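Local coordinates for protein endo-1,4-b-d-mannanase (Trichoderma reesei, PDB 1QNQ) that hydrolyses internal beta-1,4-mannosidic bonds of mannans, acting as an endo-mannanase of glycoside hydrolase family 5, at residues 164-169 with 200-205; 239-244 with 273-278; 112-117 with 169-174. All blocks are in the same frame, centred on the assembly; numbering follows the deposited sequence. Where two conformers were deposited one is given.

Contact 1: residues 164-169 with 200-205. With TPT (2,2':6',2''-TERPYRIDINE PLATINUM(II) Chloride), chain C.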
loop_
_atom_site.group_PDB
_atom_site.type_symbol
_atom_site.label_atom_id
_atom_site.label_comp_id
_atom_site.label_asym_id
_atom_site.label_seq_id
_atom_site.Cartn_x
_atom_site.Cartn_y
_atom_site.Cartn_z
ATOM N N TRP A 164 -4.126 6.950 -4.418
ATOM C CA TRP A 164 -2.938 7.492 -3.751
ATOM C C TRP A 164 -3.030 7.085 -2.269
ATOM O O TRP A 164 -4.147 7.043 -1.729
ATOM C CB TRP A 164 -2.904 9.015 -3.862
ATOM C CG TRP A 164 -2.832 9.524 -5.275
ATOM C CD1 TRP A 164 -3.759 10.312 -5.887
ATOM C CD2 TRP A 164 -1.792 9.294 -6.221
ATOM N NE1 TRP A 164 -3.371 10.555 -7.207
ATOM C CE2 TRP A 164 -2.162 9.929 -7.411
ATOM C CE3 TRP A 164 -0.604 8.548 -6.202
ATOM C CZ2 TRP A 164 -1.364 9.927 -8.561
ATOM C CZ3 TRP A 164 0.185 8.524 -7.362
ATOM C CH2 TRP A 164 -0.213 9.221 -8.520
ATOM N N GLU A 165 -1.902 6.813 -1.620
ATOM C CA GLU A 165 -1.839 6.377 -0.215
ATOM C C GLU A 165 -0.881 7.239 0.590
ATOM O O GLU A 165 0.258 7.462 0.148
ATOM C CB GLU A 165 -1.479 4.889 -0.163
ATOM C CG GLU A 165 -1.381 4.180 1.172
ATOM C CD GLU A 165 -1.491 2.655 1.037
ATOM O OE1 GLU A 165 -2.645 2.134 1.053
ATOM O OE2 GLU A 165 -0.418 2.007 0.939
ATOM N N LEU A 166 -1.278 7.784 1.779
ATOM C CA LEU A 166 -0.412 8.721 2.494
ATOM C C LEU A 166 0.899 8.106 2.969
ATOM O O LEU A 166 1.945 8.768 2.879
ATOM C CB LEU A 166 -1.226 9.389 3.629
ATOM C CG LEU A 166 -2.574 10.023 3.298
ATOM C CD1 LEU A 166 -3.019 10.944 4.452
ATOM C CD2 LEU A 166 -2.585 10.796 1.984
ATOM N N GLY A 167 0.948 6.852 3.460
ATOM C CA GLY A 167 2.190 6.209 3.817
ATOM C C GLY A 167 2.059 4.692 4.022
ATOM O O GLY A 167 0.942 4.184 4.039
ATOM N N ASN A 168 3.178 4.004 4.252
ATOM C CA ASN A 168 3.176 2.565 4.574
ATOM C C ASN A 168 3.231 2.438 6.114
ATOM O O ASN A 168 4.234 2.783 6.737
ATOM C CB ASN A 168 4.362 1.806 3.961
ATOM C CG ASN A 168 4.499 0.346 4.396
ATOM O OD1 ASN A 168 3.521 -0.404 4.215
ATOM N ND2 ASN A 168 5.588 -0.149 4.955
ATOM N N GLU A 169 2.111 2.066 6.734
ATOM C CA GLU A 169 1.959 1.793 8.144
ATOM C C GLU A 169 2.255 2.955 9.064
ATOM O O GLU A 169 2.998 2.823 10.058
ATOM C CB GLU A 169 2.766 0.525 8.534
ATOM C CG GLU A 169 2.403 -0.756 7.790
ATOM C CD GLU A 169 2.900 -2.057 8.397
ATOM O OE1 GLU A 169 3.771 -2.059 9.316
ATOM O OE2 GLU A 169 2.422 -3.162 8.006
ATOM N N VAL A 200 -8.325 8.225 -2.608
ATOM C CA VAL A 200 -7.272 8.487 -1.608
ATOM C C VAL A 200 -7.507 7.661 -0.332
ATOM O O VAL A 200 -8.656 7.544 0.101
ATOM C CB VAL A 200 -7.163 9.976 -1.228
ATOM C CG1 VAL A 200 -6.003 10.238 -0.261
ATOM C CG2 VAL A 200 -6.993 10.906 -2.423
ATOM N N THR A 201 -6.484 7.054 0.269
ATOM C CA THR A 201 -6.556 6.213 1.465
ATOM C C THR A 201 -5.354 6.429 2.391
ATOM O O THR A 201 -4.329 7.005 1.969
ATOM C CB THR A 201 -6.718 4.704 1.056
ATOM O OG1 THR A 201 -7.119 3.941 2.215
ATOM C CG2 THR A 201 -5.447 4.121 0.476
ATOM N N LEU A 202 -5.365 5.993 3.671
ATOM C CA LEU A 202 -4.280 6.237 4.624
ATOM C C LEU A 202 -3.057 5.299 4.546
ATOM O O LEU A 202 -1.920 5.768 4.552
ATOM C CB LEU A 202 -4.873 6.208 6.054
ATOM C CG LEU A 202 -3.979 6.490 7.258
ATOM C CD1 LEU A 202 -3.217 7.805 7.121
ATOM C CD2 LEU A 202 -4.802 6.504 8.563
ATOM N N GLY A 203 -3.307 3.962 4.482
ATOM C CA GLY A 203 -2.184 3.009 4.486
ATOM C C GLY A 203 -1.804 2.425 5.849
ATOM O O GLY A 203 -0.776 1.715 5.986
ATOM N N ASP A 204 -2.612 2.693 6.879
ATOM C CA ASP A 204 -2.386 2.163 8.220
ATOM C C ASP A 204 -2.626 0.664 8.344
ATOM O O ASP A 204 -3.316 0.093 7.532
ATOM C CB ASP A 204 -3.275 2.879 9.272
ATOM C CG ASP A 204 -4.758 2.767 8.945
ATOM O OD1 ASP A 204 -5.186 3.126 7.825
ATOM O OD2 ASP A 204 -5.511 2.329 9.854
ATOM N N GLU A 205 -2.144 0.054 9.418
ATOM C CA GLU A 205 -2.310 -1.348 9.759
ATOM C C GLU A 205 -3.718 -1.675 10.301
ATOM O O GLU A 205 -4.101 -2.851 10.372
ATOM C CB GLU A 205 -1.313 -1.773 10.848
ATOM C CG GLU A 205 0.180 -1.727 10.427
ATOM C CD GLU A 205 1.083 -1.621 11.646
ATOM O OE1 GLU A 205 1.314 -0.478 12.114
ATOM O OE2 GLU A 205 1.579 -2.645 12.198
HETATM PT PT1 TPT C . 7.115 -3.428 11.566
HETATM N N1 TPT C . 7.908 -2.992 13.383
HETATM N N2 TPT C . 9.060 -3.260 11.121
HETATM N N3 TPT C . 7.021 -3.934 9.580
HETATM C C1 TPT C . 7.231 -2.750 14.532
HETATM C C2 TPT C . 7.889 -2.384 15.668
HETATM C C3 TPT C . 9.286 -2.212 15.652
HETATM C C4 TPT C . 9.940 -2.375 14.456
HETATM C C5 TPT C . 9.263 -2.772 13.303
HETATM C C6 TPT C . 9.890 -2.947 11.989
HETATM C C7 TPT C . 11.282 -2.809 11.688
HETATM C C8 TPT C . 11.587 -3.080 10.369
HETATM C C9 TPT C . 10.632 -3.401 9.398
HETATM C C10 TPT C . 9.310 -3.398 9.760
HETATM C C11 TPT C . 8.160 -3.819 8.896
HETATM C C12 TPT C . 8.330 -4.227 7.580
HETATM C C13 TPT C . 7.172 -4.519 6.823
HETATM C C14 TPT C . 5.937 -4.541 7.517
HETATM C C15 TPT C . 5.906 -4.206 8.836
HETATM O O HOH W 1 2.473 -4.809 10.557
HETATM O O HOH W 2 5.008 -3.618 12.047
#

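Contact 2: residues 239-244 with 273-278. With TPT (2,2':6',2''-TERPYRIDINE PLATINUM(II) Chloride), chain B.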
loop_
_atom_site.group_PDB
_atom_site.type_symbol
_atom_site.label_atom_id
_atom_site.label_comp_id
_atom_site.label_asym_id
_atom_site.label_seq_id
_atom_site.Cartn_x
_atom_site.Cartn_y
_atom_site.Cartn_z
ATOM N N THR A 239 -8.073 0.876 5.055
ATOM C CA THR A 239 -7.069 -0.179 4.876
ATOM C C THR A 239 -6.691 -0.904 6.175
ATOM O O THR A 239 -6.703 -0.277 7.261
ATOM C CB THR A 239 -5.737 0.392 4.309
ATOM O OG1 THR A 239 -5.289 1.508 5.122
ATOM C CG2 THR A 239 -5.884 0.873 2.884
ATOM N N PHE A 240 -6.313 -2.190 6.149
ATOM C CA PHE A 240 -5.753 -2.859 7.346
ATOM C C PHE A 240 -4.797 -3.975 6.895
ATOM O O PHE A 240 -4.898 -4.479 5.753
ATOM C CB PHE A 240 -6.838 -3.381 8.297
ATOM C CG PHE A 240 -7.778 -4.441 7.770
ATOM C CD1 PHE A 240 -8.978 -4.135 7.150
ATOM C CD2 PHE A 240 -7.475 -5.785 7.926
ATOM C CE1 PHE A 240 -9.812 -5.147 6.678
ATOM C CE2 PHE A 240 -8.300 -6.801 7.465
ATOM C CZ PHE A 240 -9.479 -6.487 6.825
ATOM N N HIS A 241 -3.824 -4.290 7.739
ATOM C CA HIS A 241 -2.795 -5.322 7.519
ATOM C C HIS A 241 -2.919 -6.479 8.520
ATOM O O HIS A 241 -3.665 -6.338 9.494
ATOM C CB HIS A 241 -1.403 -4.699 7.574
ATOM C CG HIS A 241 -1.050 -3.602 6.594
ATOM N ND1 HIS A 241 0.233 -3.069 6.488
ATOM C CD2 HIS A 241 -1.791 -2.960 5.682
ATOM C CE1 HIS A 241 0.205 -2.132 5.527
ATOM N NE2 HIS A 241 -0.995 -2.041 5.007
ATOM N N LEU A 242 -2.191 -7.588 8.412
ATOM C CA LEU A 242 -2.311 -8.740 9.325
ATOM C C LEU A 242 -1.034 -9.600 9.403
ATOM O O LEU A 242 -0.681 -10.265 8.408
ATOM C CB LEU A 242 -3.532 -9.582 8.978
ATOM C CG LEU A 242 -3.750 -10.900 9.733
ATOM C CD1 LEU A 242 -3.996 -10.556 11.208
ATOM C CD2 LEU A 242 -4.909 -11.715 9.163
ATOM N N TYR A 243 -0.372 -9.632 10.575
ATOM C CA TYR A 243 0.861 -10.442 10.776
ATOM C C TYR A 243 0.898 -11.056 12.182
ATOM O O TYR A 243 1.582 -10.590 13.126
ATOM C CB TYR A 243 2.082 -9.532 10.559
ATOM C CG TYR A 243 2.459 -9.060 9.173
ATOM C CD1 TYR A 243 3.088 -9.950 8.307
ATOM C CD2 TYR A 243 2.196 -7.782 8.697
ATOM C CE1 TYR A 243 3.473 -9.588 7.024
ATOM C CE2 TYR A 243 2.563 -7.385 7.424
ATOM C CZ TYR A 243 3.230 -8.295 6.608
ATOM O OH TYR A 243 3.597 -7.959 5.325
ATOM N N PRO A 244 0.161 -12.133 12.414
ATOM C CA PRO A 244 0.045 -12.813 13.707
ATOM C C PRO A 244 1.322 -13.275 14.366
ATOM O O PRO A 244 1.460 -13.155 15.601
ATOM C CB PRO A 244 -0.873 -14.005 13.500
ATOM C CG PRO A 244 -1.559 -13.749 12.219
ATOM C CD PRO A 244 -0.685 -12.836 11.413
ATOM N N VAL A 273 -10.224 -2.463 2.334
ATOM C CA VAL A 273 -9.305 -3.286 1.546
ATOM C C VAL A 273 -8.346 -3.994 2.518
ATOM O O VAL A 273 -7.674 -3.288 3.280
ATOM C CB VAL A 273 -8.501 -2.463 0.526
ATOM C CG1 VAL A 273 -7.386 -3.255 -0.197
ATOM C CG2 VAL A 273 -9.388 -1.799 -0.507
ATOM N N PHE A 274 -8.260 -5.322 2.483
ATOM C CA PHE A 274 -7.331 -6.158 3.266
ATOM C C PHE A 274 -6.003 -6.159 2.488
ATOM O O PHE A 274 -5.733 -7.013 1.636
ATOM C CB PHE A 274 -7.933 -7.554 3.379
ATOM C CG PHE A 274 -7.298 -8.681 4.133
ATOM C CD1 PHE A 274 -6.368 -8.481 5.129
ATOM C CD2 PHE A 274 -7.676 -10.004 3.890
ATOM C CE1 PHE A 274 -5.791 -9.512 5.831
ATOM C CE2 PHE A 274 -7.102 -11.067 4.575
ATOM C CZ PHE A 274 -6.162 -10.807 5.549
ATOM N N GLU A 275 -5.173 -5.154 2.727
ATOM C CA GLU A 275 -4.059 -4.736 1.891
ATOM C C GLU A 275 -2.705 -5.407 1.979
ATOM O O GLU A 275 -1.968 -5.332 0.962
ATOM C CB GLU A 275 -3.947 -3.203 2.151
ATOM C CG GLU A 275 -2.694 -2.490 1.786
ATOM C CD GLU A 275 -2.667 -0.981 1.911
ATOM O OE1 GLU A 275 -3.030 -0.372 0.880
ATOM O OE2 GLU A 275 -2.255 -0.472 2.965
ATOM N N GLU A 276 -2.350 -6.042 3.079
ATOM C CA GLU A 276 -1.064 -6.723 3.263
ATOM C C GLU A 276 -1.177 -7.809 4.316
ATOM O O GLU A 276 -1.651 -7.431 5.410
ATOM C CB GLU A 276 -0.021 -5.670 3.662
ATOM C CG GLU A 276 1.394 -6.019 3.914
ATOM C CD GLU A 276 2.393 -4.920 4.136
ATOM O OE1 GLU A 276 2.352 -3.700 3.754
ATOM O OE2 GLU A 276 3.386 -5.332 4.778
ATOM N N TYR A 277 -0.865 -9.080 4.043
ATOM C CA TYR A 277 -0.971 -10.139 5.042
ATOM C C TYR A 277 0.045 -11.272 4.762
ATOM O O TYR A 277 0.366 -11.492 3.596
ATOM C CB TYR A 277 -2.370 -10.745 5.088
ATOM C CG TYR A 277 -3.016 -11.252 3.808
ATOM C CD1 TYR A 277 -3.777 -10.444 2.986
ATOM C CD2 TYR A 277 -2.867 -12.581 3.423
ATOM C CE1 TYR A 277 -4.378 -10.906 1.835
ATOM C CE2 TYR A 277 -3.451 -13.075 2.262
ATOM C CZ TYR A 277 -4.196 -12.234 1.464
ATOM O OH TYR A 277 -4.781 -12.728 0.317
ATOM N N GLY A 278 0.490 -11.965 5.818
ATOM C CA GLY A 278 1.366 -13.129 5.677
ATOM C C GLY A 278 1.492 -13.969 6.955
ATOM O O GLY A 278 1.303 -13.479 8.051
HETATM PT PT1 TPT B . 9.948 -7.348 9.922
HETATM N N1 TPT B . 9.980 -6.873 11.925
HETATM N N2 TPT B . 8.027 -7.326 10.425
HETATM N N3 TPT B . 9.072 -7.816 8.154
HETATM C C1 TPT B . 11.088 -6.634 12.642
HETATM C C2 TPT B . 11.045 -6.273 13.969
HETATM C C3 TPT B . 9.797 -6.141 14.588
HETATM C C4 TPT B . 8.671 -6.352 13.869
HETATM C C5 TPT B . 8.742 -6.775 12.532
HETATM C C6 TPT B . 7.586 -7.036 11.654
HETATM C C7 TPT B . 6.254 -6.892 11.984
HETATM C C8 TPT B . 5.323 -7.170 11.013
HETATM C C9 TPT B . 5.721 -7.459 9.734
HETATM C C10 TPT B . 7.078 -7.509 9.450
HETATM C C11 TPT B . 7.706 -7.838 8.155
HETATM C C12 TPT B . 7.010 -8.071 6.972
HETATM C C13 TPT B . 7.703 -8.352 5.812
HETATM C C14 TPT B . 9.127 -8.336 5.788
HETATM C C15 TPT B . 9.743 -8.048 7.002
HETATM O O HOH W 3 8.890 -5.349 10.615
#

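Contact 3: residues 112-117 with 169-174. With TPT (2,2':6',2''-TERPYRIDINE PLATINUM(II) Chloride), chain C.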
loop_
_atom_site.group_PDB
_atom_site.type_symbol
_atom_site.label_atom_id
_atom_site.label_comp_id
_atom_site.label_asym_id
_atom_site.label_seq_id
_atom_site.Cartn_x
_atom_site.Cartn_y
_atom_site.Cartn_z
ATOM N N ASN A 112 7.553 5.817 3.836
ATOM C CA ASN A 112 7.566 4.678 4.745
ATOM C C ASN A 112 7.634 5.076 6.221
ATOM O O ASN A 112 8.423 5.959 6.574
ATOM C CB ASN A 112 8.758 3.738 4.449
ATOM C CG ASN A 112 8.542 2.292 4.897
ATOM O OD1 ASN A 112 7.588 1.932 5.594
ATOM N ND2 ASN A 112 9.472 1.377 4.553
ATOM N N ASN A 113 6.829 4.419 7.102
ATOM C CA ASN A 113 7.006 4.640 8.550
ATOM C C ASN A 113 8.334 4.008 8.989
ATOM O O ASN A 113 9.061 4.574 9.842
ATOM C CB ASN A 113 5.858 3.969 9.356
ATOM C CG ASN A 113 5.856 4.336 10.830
ATOM O OD1 ASN A 113 5.500 5.446 11.208
ATOM N ND2 ASN A 113 6.268 3.421 11.725
ATOM N N TRP A 114 8.689 2.866 8.396
ATOM C CA TRP A 114 9.886 2.082 8.745
ATOM C C TRP A 114 11.115 2.593 7.982
ATOM O O TRP A 114 10.935 3.338 7.012
ATOM C CB TRP A 114 9.710 0.542 8.657
ATOM C CG TRP A 114 8.420 0.087 9.317
ATOM C CD1 TRP A 114 7.283 -0.308 8.666
ATOM C CD2 TRP A 114 8.063 0.231 10.686
ATOM N NE1 TRP A 114 6.242 -0.464 9.562
ATOM C CE2 TRP A 114 6.711 -0.144 10.817
ATOM C CE3 TRP A 114 8.785 0.568 11.842
ATOM C CZ2 TRP A 114 6.081 -0.167 12.066
ATOM C CZ3 TRP A 114 8.149 0.556 13.073
ATOM C CH2 TRP A 114 6.783 0.211 13.152
ATOM N N SER A 115 12.345 2.242 8.362
ATOM C CA SER A 115 13.549 2.822 7.734
ATOM C C SER A 115 14.022 2.194 6.430
ATOM O O SER A 115 15.061 2.589 5.857
ATOM C CB SER A 115 14.714 2.894 8.745
ATOM O OG SER A 115 14.321 3.627 9.902
ATOM N N ASP A 116 13.300 1.220 5.913
ATOM C CA ASP A 116 13.600 0.594 4.609
ATOM C C ASP A 116 13.326 1.585 3.488
ATOM O O ASP A 116 12.246 2.168 3.415
ATOM C CB ASP A 116 12.792 -0.686 4.467
ATOM C CG ASP A 116 12.957 -1.675 5.613
ATOM O OD1 ASP A 116 14.117 -2.055 5.932
ATOM O OD2 ASP A 116 11.940 -2.065 6.251
ATOM N N TYR A 117 14.298 1.825 2.611
ATOM C CA TYR A 117 14.234 2.804 1.540
ATOM C C TYR A 117 14.055 4.219 2.156
ATOM O O TYR A 117 13.397 5.088 1.581
ATOM C CB TYR A 117 13.267 2.417 0.402
ATOM C CG TYR A 117 13.609 1.055 -0.213
ATOM C CD1 TYR A 117 14.616 0.925 -1.149
ATOM C CD2 TYR A 117 13.011 -0.107 0.240
ATOM C CE1 TYR A 117 14.990 -0.329 -1.650
ATOM C CE2 TYR A 117 13.397 -1.371 -0.244
ATOM C CZ TYR A 117 14.371 -1.472 -1.192
ATOM O OH TYR A 117 14.750 -2.722 -1.704
ATOM N N GLU A 169 2.111 2.066 6.734
ATOM C CA GLU A 169 1.959 1.793 8.144
ATOM C C GLU A 169 2.255 2.955 9.064
ATOM O O GLU A 169 2.998 2.823 10.058
ATOM C CB GLU A 169 2.766 0.525 8.534
ATOM C CG GLU A 169 2.403 -0.756 7.790
ATOM C CD GLU A 169 2.900 -2.057 8.397
ATOM O OE1 GLU A 169 3.771 -2.059 9.316
ATOM O OE2 GLU A 169 2.422 -3.162 8.006
ATOM N N PRO A 170 1.727 4.156 8.805
ATOM C CA PRO A 170 1.980 5.269 9.731
ATOM C C PRO A 170 1.643 4.957 11.189
ATOM O O PRO A 170 0.546 4.450 11.460
ATOM C CB PRO A 170 1.123 6.428 9.188
ATOM C CG PRO A 170 0.097 5.744 8.345
ATOM C CD PRO A 170 0.756 4.518 7.766
ATOM N N ARG A 171 2.549 5.242 12.125
ATOM C CA ARG A 171 2.357 5.107 13.565
ATOM C C ARG A 171 2.836 6.345 14.327
ATOM O O ARG A 171 3.717 7.044 13.825
ATOM C CB ARG A 171 3.065 3.899 14.196
ATOM C CG ARG A 171 2.619 2.499 13.779
ATOM C CD ARG A 171 3.387 1.405 14.544
ATOM N NE ARG A 171 2.995 0.022 14.264
ATOM C CZ ARG A 171 3.389 -1.038 14.969
ATOM N NH1 ARG A 171 4.207 -0.935 16.024
ATOM N NH2 ARG A 171 2.998 -2.269 14.631
ATOM N N CYS A 172 2.374 6.582 15.540
ATOM C CA CYS A 172 2.876 7.645 16.438
ATOM C C CYS A 172 2.950 6.988 17.827
ATOM O O CYS A 172 1.989 7.016 18.591
ATOM C CB CYS A 172 2.088 8.936 16.395
ATOM S SG CYS A 172 2.811 10.472 17.053
ATOM N N ASN A 173 4.073 6.347 18.139
ATOM C CA ASN A 173 4.167 5.505 19.365
ATOM C C ASN A 173 3.942 6.248 20.669
ATOM O O ASN A 173 4.682 7.193 20.957
ATOM C CB ASN A 173 5.521 4.768 19.361
ATOM C CG ASN A 173 5.714 3.923 20.624
ATOM O OD1 ASN A 173 6.456 4.295 21.542
ATOM N ND2 ASN A 173 5.075 2.773 20.742
ATOM N N GLY A 174 2.894 5.873 21.432
ATOM C CA GLY A 174 2.568 6.547 22.683
ATOM C C GLY A 174 1.852 7.878 22.551
ATOM O O GLY A 174 1.670 8.572 23.567
HETATM PT PT1 TPT C . 7.115 -3.428 11.566
HETATM N N1 TPT C . 7.908 -2.992 13.383
HETATM N N2 TPT C . 9.060 -3.260 11.121
HETATM N N3 TPT C . 7.021 -3.934 9.580
HETATM C C1 TPT C . 7.231 -2.750 14.532
HETATM C C2 TPT C . 7.889 -2.384 15.668
HETATM C C3 TPT C . 9.286 -2.212 15.652
HETATM C C4 TPT C . 9.940 -2.375 14.456
HETATM C C5 TPT C . 9.263 -2.772 13.303
HETATM C C6 TPT C . 9.890 -2.947 11.989
HETATM C C7 TPT C . 11.282 -2.809 11.688
HETATM C C8 TPT C . 11.587 -3.080 10.369
HETATM C C9 TPT C . 10.632 -3.401 9.398
HETATM C C10 TPT C . 9.310 -3.398 9.760
HETATM C C11 TPT C . 8.160 -3.819 8.896
HETATM C C12 TPT C . 8.330 -4.227 7.580
HETATM C C13 TPT C . 7.172 -4.519 6.823
HETATM C C14 TPT C . 5.937 -4.541 7.517
HETATM C C15 TPT C . 5.906 -4.206 8.836
HETATM O O HOH W 2 5.008 -3.618 12.047
#

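Contact 1: residues 164-169 with 200-205
Trp164 and Val200 pair as a rung of a parallel ladder that runs on past the strands. Thr201 N donates to Trp164 O at 3.1 Å and Leu166 N to Thr201 O at 3.2 Å. Past the last strand residues, Gly167 N still reaches Leu202 O, and Glu169 N reaches Gly203 O at 3.0 Å. A CA-H...O contact from Gly203 to the carbonyl of Gly167 adds to this seam. Gly203 has a positive phi, and any CB there would run into Gly167 O and Glu165 CG, so both its backbone angles and its neighbours call for glycine.

The two strands and helix 178-194 make a beta-alpha-beta unit of the TIM barrel. Glu169 belongs to an Asn-Glu-Pro sequence after strand 161-165, consistent with the place where family 5 enzymes carry their acid/base glutamate. The apolar contacts face the helix. Leu166 presents one methyl to each partner, CD2 to Val200 CG1 and CD1 to Leu202 CD1, crossing both side chains nearly at right angles; its isobutyl group also rests on Trp183 and Val187.

The side chains on the Glu165 and Thr201 face point into the barrel. With CG trans to the backbone N (chi1 -179°), Glu165 runs alongside Thr201 and lays its CD 3.5 Å from Gly203 CA, while OE2 forms a salt bridge with Arg54.

At the far end the carboxylates of Glu169 and Glu205 stack, with little tilt between their planes. Glu169 CD sits 3.4 Å from Glu205 CG, and Glu169 OE1 comes within 3.7 Å of Glu205 OE2. Water 1 lies within hydrogen-bonding distance of both Glu169 OE2 and Glu205 OE2, bridging the two acids. Each has a further partner: Glu169 OE2 bonds His241 and Glu205 OE1 bridges to Arg171.

Contact 2: residues 239-244 with 273-278
Strands 239-242 and 273-277 run parallel, their axes 4.7 Å apart at closest and inclined by 21°, with Thr239 beside Val273 and Leu242 beside Tyr277. Glu275 N donates to Phe240 O at 3.1 Å; the bonds from Phe240 N, Leu242 N and Gly278 N are weak. After the inverse gamma turn centred on Phe274 the pairing slips by one residue, and Glu275 turns its side chain toward the neighbouring strand. Its OE2 accepts a hydrogen bond from His241 NE2 at 2.9 Å, on its anti lone pair and in the imidazole plane. Glu276 CB sits over the centre of one face of that ring at 3.7 Å, a CH-pi contact, the ND1 side being taken by Glu169. Extended, with CG opposite its main-chain N (chi1 -179°), Glu276 reaches past the imidazole to Tyr243 OH, which donates to OE2 at 2.7 Å on the anti lone pair; OE1 pairs with Arg54. The Phe240 and Phe274 rings, outside the barrel, lie almost parallel but slid apart. Terpyridine platinum (chain B) covers a face of Tyr243. A glutamate ending such a strand, gripped by tyrosine and arginine, is consistent with the nucleophile position of family 5 TIM barrels.

Contact 3: residues 112-117 with 169-174
Trp114 and Glu169 meet through a single bond: the indole NE1-H reaches Glu169 OE1 at 3.0 Å, with 154° at the hydrogen. The carboxylate oxygen is met on its anti side but well out of its plane, and indole and carboxylate stand nearly perpendicular, so the acid takes the edge of the ring and leaves the faces to others. One face lies under the terpyridine platinum group of chain C, with PT1 3.3 Å above the indole plane; the metal carries water 2 as a ligand. The opposite face is backed by the amide of the adjacent Asn113, whose ND2 lies over the rim. Arg171, extended from CG to NE, completes the surround: its NE, also serving Glu205, is 3.8 Å from Trp114 CZ2, and the rim of the six-membered ring faces the flat of the guanidinium.

The Asn113 side chain ties its loop to the main chain of the other. Its CG lies trans to the main-chain N (chi1 -171°), which carries the amide across: CB packs 3.2 Å from Glu169 O, and OD1 accepts Arg171 N at 3.1 Å, the donor standing 70° above the carbonyl plane. Behind it, Asn112 closes an Asx turn by accepting from Trp114 N, and its ND2 donates to Asp116 O, two bonds that would tend to hold the loop bearing the indole.

Replacing Trp114 by an alanine would take away the NE1 donor and the aromatic platform, and is likely to leave Glu169 OE1 without this mate and the Arg171 guanidinium freer to turn.

A flat indole beside a glutamate and an arginine offers one face for stacking and polar groups along its edge, a chemistry consistent with stacking on a sugar ring, as aromatic residues do in the clefts of many glycoside hydrolases.

In the fold
From the N terminus, segment 112-117, in the loop after strand 105-109, comes first; contact 3 closes only at 169-174, after helices 119-127 and 138-155 and strand 161-165. Contact 1 opens at 164-169 before that closure and ends at 200-205, so the two cross and share Glu169. Contact 2, 239-244 with 273-278, follows both in series, spanning helix 253-267. Contacts 1 and 2 belong to the barrel sheet, whereas contact 3 joins loops above its C-terminal rim. Side chains of contact 1 bond to contact 3, probably also through Asn168 and Asn112, and through Glu169 to contact 2, so all three gather at the C-terminal end of the barrel, where the active site of TIM-barrel enzymes lies.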